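Long-range contact in GENE 22 product (Bacillus phage spp1, PDB 2XC8), which is of uncertain function but resembles in fold a domain of the receptor-binding protein of lactococcal phage p2: residues 50-64 with 92-105. Residues are numbered along the deposited sequence; the frame is centred on the assembly and turned at random.
Sequences PDDTYPVEYMLYLHM and ERLIMYPVSVTVFP
A classic beta bulge interrupts the antiparallel pairing of strands 56-64 and 93-103, where Ile95 and Met96 both face Leu62. Leu62 O takes two backbone donors there, Ile95 N at 2.7 Å and Met96 N at 3.1 Å, and the register moves by one residue before His63 pairs with Leu94. Toward the 56 end, Val56 and Val103 exchange two nearly straight bonds, as do Tyr58 and Val101.

Beside the bulge, His63 gives ND1 to Glu92 OE1 (2.7 Å). The carboxylate oxygen lies in the imidazole plane, yet the nitrogen meets it from above the carboxylate, the two planes being 63° apart. With NE2 bonded to Ser74, the ring is held at both nitrogens, and the nearby carboxylate might stabilise positive charge on it. On the same face, Tyr61 and Tyr97 meet rim to rim, their planes at 69°, while Leu94 CD1 reaches Tyr61 CB at 3.7 Å. Toward the other end, a water joins Glu57 OE2 to Thr102 OG1.

Around Leu60 and Leu62 the reverse face is apolar. Leu62 lies alongside Met96, a selenomethionine, its own CG turned opposite the backbone N (chi1 -171°), and Leu62 CD2 approaches Met96 CG at 3.8 Å; Leu60 CD2 meets Val99 CG2. Val41 and Phe46 of strand 37-47 cover this side, Leu13 of strand 11-13 touches Met96, and strands 71-79 and 109-117 flank the pair within the mixed sheet.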
loop_
_atom_site.group_PDB
_atom_site.type_symbol
_atom_site.label_atom_id
_atom_site.label_comp_id
_atom_site.label_asym_id
_atom_site.label_seq_id
_atom_site.Cartn_x
_atom_site.Cartn_y
_atom_site.Cartn_z
ATOM N N PRO B 50 5.445 17.329 11.256
ATOM C CA PRO B 50 6.722 17.334 11.960
ATOM C C PRO B 50 6.772 18.434 13.019
ATOM O O PRO B 50 5.979 19.378 12.976
ATOM C CB PRO B 50 7.731 17.620 10.846
ATOM C CG PRO B 50 6.973 18.415 9.842
ATOM C CD PRO B 50 5.523 18.015 9.951
ATOM N N ASP B 51 7.694 18.294 13.967
ATOM C CA ASP B 51 7.959 19.326 14.964
ATOM C C ASP B 51 9.259 20.027 14.585
ATOM O O ASP B 51 10.135 19.419 13.970
ATOM C CB ASP B 51 8.081 18.694 16.353
ATOM C CG ASP B 51 8.248 19.722 17.459
ATOM O OD1 ASP B 51 7.281 20.460 17.745
ATOM O OD2 ASP B 51 9.348 19.782 18.050
ATOM N N ASP B 52 9.403 21.277 14.949
ATOM C CA ASP B 52 10.590 22.014 14.631
ATOM C C ASP B 52 11.843 21.534 15.347
ATOM O O ASP B 52 12.912 21.667 14.854
ATOM C CB ASP B 52 10.351 23.470 14.942
ATOM C CG ASP B 52 9.882 24.244 13.758
ATOM O OD1 ASP B 52 9.620 25.434 13.908
ATOM O OD2 ASP B 52 9.779 23.696 12.677
ATOM N N THR B 53 11.680 20.959 16.512
ATOM C CA THR B 53 12.809 20.501 17.321
ATOM C C THR B 53 12.983 18.977 17.313
ATOM O O THR B 53 14.045 18.473 16.941
ATOM C CB THR B 53 12.694 21.014 18.781
ATOM O OG1 THR B 53 12.589 22.444 18.781
ATOM C CG2 THR B 53 13.904 20.599 19.606
ATOM N N TYR B 54 11.937 18.256 17.713
ATOM C CA TYR B 54 12.026 16.814 17.956
ATOM C C TYR B 54 11.383 15.925 16.895
ATOM O O TYR B 54 10.540 16.393 16.124
ATOM C CB TYR B 54 11.309 16.454 19.264
ATOM C CG TYR B 54 11.646 17.354 20.427
ATOM C CD1 TYR B 54 12.840 17.204 21.127
ATOM C CD2 TYR B 54 10.764 18.354 20.833
ATOM C CE1 TYR B 54 13.154 18.032 22.197
ATOM C CE2 TYR B 54 11.065 19.184 21.903
ATOM C CZ TYR B 54 12.258 19.018 22.580
ATOM O OH TYR B 54 12.544 19.847 23.637
ATOM N N PRO B 55 11.784 14.636 16.846
ATOM C CA PRO B 55 11.134 13.770 15.869
ATOM C C PRO B 55 9.807 13.434 16.539
ATOM O O PRO B 55 9.724 13.423 17.769
ATOM C CB PRO B 55 12.030 12.526 15.828
ATOM C CG PRO B 55 13.355 12.964 16.335
ATOM C CD PRO B 55 13.082 14.079 17.282
ATOM N N VAL B 56 8.783 13.168 15.735
ATOM C CA VAL B 56 7.456 12.864 16.261
ATOM C C VAL B 56 7.035 11.444 15.892
ATOM O O VAL B 56 7.104 11.053 14.726
ATOM C CB VAL B 56 6.392 13.871 15.758
ATOM C CG1 VAL B 56 5.055 13.586 16.400
ATOM C CG2 VAL B 56 6.814 15.302 16.053
ATOM N N GLU B 57 6.599 10.680 16.892
ATOM C CA GLU B 57 6.084 9.330 16.678
ATOM C C GLU B 57 4.563 9.346 16.581
ATOM O O GLU B 57 3.884 9.878 17.461
ATOM C CB GLU B 57 6.512 8.399 17.813
ATOM C CG GLU B 57 7.998 8.086 17.854
ATOM C CD GLU B 57 8.368 7.159 18.999
ATOM O OE1 GLU B 57 7.669 7.161 20.036
ATOM O OE2 GLU B 57 9.369 6.425 18.859
ATOM N N TYR B 58 4.039 8.761 15.508
ATOM C CA TYR B 58 2.598 8.630 15.322
ATOM C C TYR B 58 2.173 7.175 15.433
ATOM O O TYR B 58 2.761 6.296 14.798
ATOM C CB TYR B 58 2.168 9.204 13.973
ATOM C CG TYR B 58 2.202 10.710 13.918
ATOM C CD1 TYR B 58 1.106 11.465 14.338
ATOM C CD2 TYR B 58 3.326 11.383 13.447
ATOM C CE1 TYR B 58 1.132 12.852 14.291
ATOM C CE2 TYR B 58 3.361 12.770 13.393
ATOM C CZ TYR B 58 2.262 13.498 13.819
ATOM O OH TYR B 58 2.288 14.870 13.770
HETATM N N MSE B 59 1.146 6.935 16.221
HETATM C CA MSE B 59 0.613 5.625 16.457
HETATM C C MSE B 59 -0.872 5.497 16.340
HETATM O O MSE B 59 -1.613 6.121 17.030
HETATM C CB MSE B 59 1.024 5.167 17.826
HETATM C CG MSE B 59 1.640 3.841 17.809
HETATM SE SE MSE B 59 3.528 3.826 17.829
HETATM C CE MSE B 59 3.644 3.368 19.636
ATOM N N LEU B 60 -1.297 4.647 15.437
ATOM C CA LEU B 60 -2.723 4.472 15.184
ATOM C C LEU B 60 -3.220 3.142 15.747
ATOM O O LEU B 60 -2.651 2.086 15.463
ATOM C CB LEU B 60 -3.012 4.571 13.681
ATOM C CG LEU B 60 -4.464 4.541 13.190
ATOM C CD1 LEU B 60 -5.238 5.782 13.625
ATOM C CD2 LEU B 60 -4.501 4.398 11.677
ATOM N N TYR B 61 -4.279 3.208 16.550
ATOM C CA TYR B 61 -4.843 2.026 17.200
ATOM C C TYR B 61 -6.252 1.718 16.703
ATOM O O TYR B 61 -7.081 2.620 16.565
ATOM C CB TYR B 61 -4.875 2.201 18.723
ATOM C CG TYR B 61 -3.568 2.643 19.348
ATOM C CD1 TYR B 61 -2.449 1.808 19.341
ATOM C CD2 TYR B 61 -3.457 3.887 19.965
ATOM C CE1 TYR B 61 -1.248 2.211 19.920
ATOM C CE2 TYR B 61 -2.261 4.298 20.549
ATOM C CZ TYR B 61 -1.163 3.455 20.522
ATOM O OH TYR B 61 0.021 3.857 21.096
ATOM N N LEU B 62 -6.510 0.441 16.434
ATOM C CA LEU B 62 -7.857 -0.034 16.146
ATOM C C LEU B 62 -8.311 -0.922 17.298
ATOM O O LEU B 62 -7.758 -1.999 17.521
ATOM C CB LEU B 62 -7.905 -0.793 14.813
ATOM C CG LEU B 62 -9.282 -1.173 14.255
ATOM C CD1 LEU B 62 -10.042 0.053 13.760
ATOM C CD2 LEU B 62 -9.150 -2.200 13.142
ATOM N N HIS B 63 -9.311 -0.447 18.035
ATOM C CA HIS B 63 -9.799 -1.140 19.224
ATOM C C HIS B 63 -11.314 -1.313 19.195
ATOM O O HIS B 63 -12.019 -0.588 18.490
ATOM C CB HIS B 63 -9.370 -0.394 20.490
ATOM C CG HIS B 63 -9.634 1.078 20.437
ATOM N ND1 HIS B 63 -10.847 1.630 20.787
ATOM C CD2 HIS B 63 -8.845 2.111 20.061
ATOM C CE1 HIS B 63 -10.792 2.940 20.634
ATOM N NE2 HIS B 63 -9.588 3.258 20.194
HETATM N N MSE B 64 -11.803 -2.277 19.971
HETATM C CA MSE B 64 -13.221 -2.613 19.994
HETATM C C MSE B 64 -13.812 -2.699 21.398
HETATM O O MSE B 64 -13.176 -3.222 22.317
HETATM C CB MSE B 64 -13.452 -3.956 19.293
HETATM C CG MSE B 64 -14.916 -4.359 19.150
HETATM SE SE MSE B 64 -15.144 -6.252 18.749
HETATM C CE MSE B 64 -14.230 -6.303 17.032
ATOM N N GLU B 92 -10.974 -0.806 26.107
ATOM C CA GLU B 92 -11.383 -1.509 24.899
ATOM C C GLU B 92 -10.307 -2.456 24.387
ATOM O O GLU B 92 -9.109 -2.218 24.574
ATOM C CB GLU B 92 -11.810 -0.517 23.814
ATOM C CG GLU B 92 -13.078 0.257 24.166
ATOM C CD GLU B 92 -13.571 1.159 23.047
ATOM O OE1 GLU B 92 -13.182 0.949 21.879
ATOM O OE2 GLU B 92 -14.363 2.079 23.341
ATOM N N ARG B 93 -10.722 -3.561 23.816
ATOM C CA ARG B 93 -9.832 -4.528 23.241
ATOM C C ARG B 93 -9.081 -3.986 22.041
ATOM O O ARG B 93 -9.626 -3.594 21.077
ATOM C CB ARG B 93 -10.590 -5.793 22.876
ATOM C CG ARG B 93 -9.700 -6.898 22.423
ATOM C CD ARG B 93 -10.396 -8.114 21.929
ATOM N NE ARG B 93 -9.421 -8.931 21.245
ATOM C CZ ARG B 93 -9.670 -10.063 20.612
ATOM N NH1 ARG B 93 -10.884 -10.550 20.557
ATOM N NH2 ARG B 93 -8.684 -10.716 20.038
ATOM N N LEU B 94 -7.776 -4.000 22.140
ATOM C CA LEU B 94 -6.951 -3.563 21.055
ATOM C C LEU B 94 -6.836 -4.660 20.031
ATOM O O LEU B 94 -6.489 -5.761 20.320
ATOM C CB LEU B 94 -5.589 -3.080 21.517
ATOM C CG LEU B 94 -4.549 -2.664 20.490
ATOM C CD1 LEU B 94 -4.770 -1.356 19.866
ATOM C CD2 LEU B 94 -3.267 -2.659 21.155
ATOM N N ILE B 95 -7.169 -4.310 18.816
ATOM C CA ILE B 95 -7.258 -5.246 17.744
ATOM C C ILE B 95 -5.999 -5.189 16.938
ATOM O O ILE B 95 -5.394 -6.178 16.748
ATOM C CB ILE B 95 -8.504 -4.987 16.869
ATOM C CG1 ILE B 95 -9.796 -5.104 17.674
ATOM C CG2 ILE B 95 -8.527 -5.891 15.731
ATOM C CD1 ILE B 95 -10.064 -6.421 18.305
HETATM N N MSE B 96 -5.610 -4.017 16.479
HETATM C CA MSE B 96 -4.399 -3.863 15.708
HETATM C C MSE B 96 -3.717 -2.497 15.684
HETATM O O MSE B 96 -4.326 -1.502 15.935
HETATM C CB MSE B 96 -4.612 -4.302 14.271
HETATM C CG MSE B 96 -5.653 -3.548 13.541
HETATM SE SE MSE B 96 -6.022 -4.035 11.773
HETATM C CE MSE B 96 -6.540 -5.787 11.999
ATOM N N TYR B 97 -2.421 -2.498 15.409
ATOM C CA TYR B 97 -1.668 -1.256 15.280
ATOM C C TYR B 97 -1.272 -1.110 13.826
ATOM O O TYR B 97 -0.162 -1.404 13.485
ATOM C CB TYR B 97 -0.359 -1.126 16.079
ATOM C CG TYR B 97 -0.289 -1.702 17.442
ATOM C CD1 TYR B 97 -0.083 -3.048 17.624
ATOM C CD2 TYR B 97 -0.331 -0.894 18.559
ATOM C CE1 TYR B 97 -0.008 -3.585 18.862
ATOM C CE2 TYR B 97 -0.237 -1.412 19.805
ATOM C CZ TYR B 97 -0.075 -2.764 19.960
ATOM O OH TYR B 97 0.014 -3.344 21.192
ATOM N N PRO B 98 -2.155 -0.645 12.970
ATOM C CA PRO B 98 -1.777 -0.708 11.548
ATOM C C PRO B 98 -0.801 0.373 11.049
ATOM O O PRO B 98 -0.217 0.206 9.978
ATOM C CB PRO B 98 -3.123 -0.601 10.821
ATOM C CG PRO B 98 -4.002 0.142 11.759
ATOM C CD PRO B 98 -3.552 -0.207 13.154
ATOM N N VAL B 99 -0.628 1.459 11.803
ATOM C CA VAL B 99 0.291 2.537 11.400
ATOM C C VAL B 99 1.219 2.957 12.546
ATOM O O VAL B 99 0.762 3.246 13.654
ATOM C CB VAL B 99 -0.465 3.783 10.837
ATOM C CG1 VAL B 99 0.517 4.856 10.369
ATOM C CG2 VAL B 99 -1.394 3.394 9.691
ATOM N N SER B 100 2.521 2.980 12.261
ATOM C CA SER B 100 3.540 3.424 13.213
ATOM C C SER B 100 4.649 4.158 12.461
ATOM O O SER B 100 5.458 3.533 11.773
ATOM C CB SER B 100 4.109 2.226 13.983
ATOM O OG SER B 100 5.119 2.632 14.894
ATOM N N VAL B 101 4.674 5.485 12.585
ATOM C CA VAL B 101 5.593 6.324 11.806
ATOM C C VAL B 101 6.316 7.369 12.661
ATOM O O VAL B 101 5.705 8.029 13.504
ATOM C CB VAL B 101 4.860 7.037 10.625
ATOM C CG1 VAL B 101 5.832 7.869 9.790
ATOM C CG2 VAL B 101 4.141 6.028 9.735
ATOM N N THR B 102 7.621 7.503 12.429
ATOM C CA THR B 102 8.421 8.571 13.019
ATOM C C THR B 102 8.666 9.661 11.973
ATOM O O THR B 102 9.209 9.394 10.897
ATOM C CB THR B 102 9.763 8.039 13.577
ATOM O OG1 THR B 102 9.506 6.992 14.523
ATOM C CG2 THR B 102 10.550 9.152 14.267
ATOM N N VAL B 103 8.247 10.882 12.297
ATOM C CA VAL B 103 8.406 12.032 11.406
ATOM C C VAL B 103 9.475 12.971 11.961
ATOM O O VAL B 103 9.332 13.509 13.061
ATOM C CB VAL B 103 7.071 12.800 11.209
ATOM C CG1 VAL B 103 7.232 13.906 10.172
ATOM C CG2 VAL B 103 5.955 11.848 10.798
ATOM N N PHE B 104 10.541 13.158 11.189
ATOM C CA PHE B 104 11.666 13.996 11.595
ATOM C C PHE B 104 11.429 15.462 11.215
ATOM O O PHE B 104 10.672 15.733 10.280
ATOM C CB PHE B 104 12.966 13.450 10.991
ATOM C CG PHE B 104 13.358 12.103 11.533
ATOM C CD1 PHE B 104 14.114 12.004 12.698
ATOM C CD2 PHE B 104 12.960 10.932 10.892
ATOM C CE1 PHE B 104 14.473 10.762 13.214
ATOM C CE2 PHE B 104 13.315 9.684 11.400
ATOM C CZ PHE B 104 14.074 9.599 12.563
ATOM N N PRO B 105 12.058 16.411 11.944
ATOM C CA PRO B 105 11.831 17.845 11.714
ATOM C C PRO B 105 11.821 18.301 10.249
ATOM O O PRO B 105 11.023 19.170 9.890
ATOM C CB PRO B 105 12.986 18.502 12.472
ATOM C CG PRO B 105 13.229 17.588 13.611
ATOM C CD PRO B 105 12.950 16.191 13.103
HETATM O O HOH W 1 9.459 16.284 13.608
HETATM O O HOH W 2 11.013 6.098 16.514
#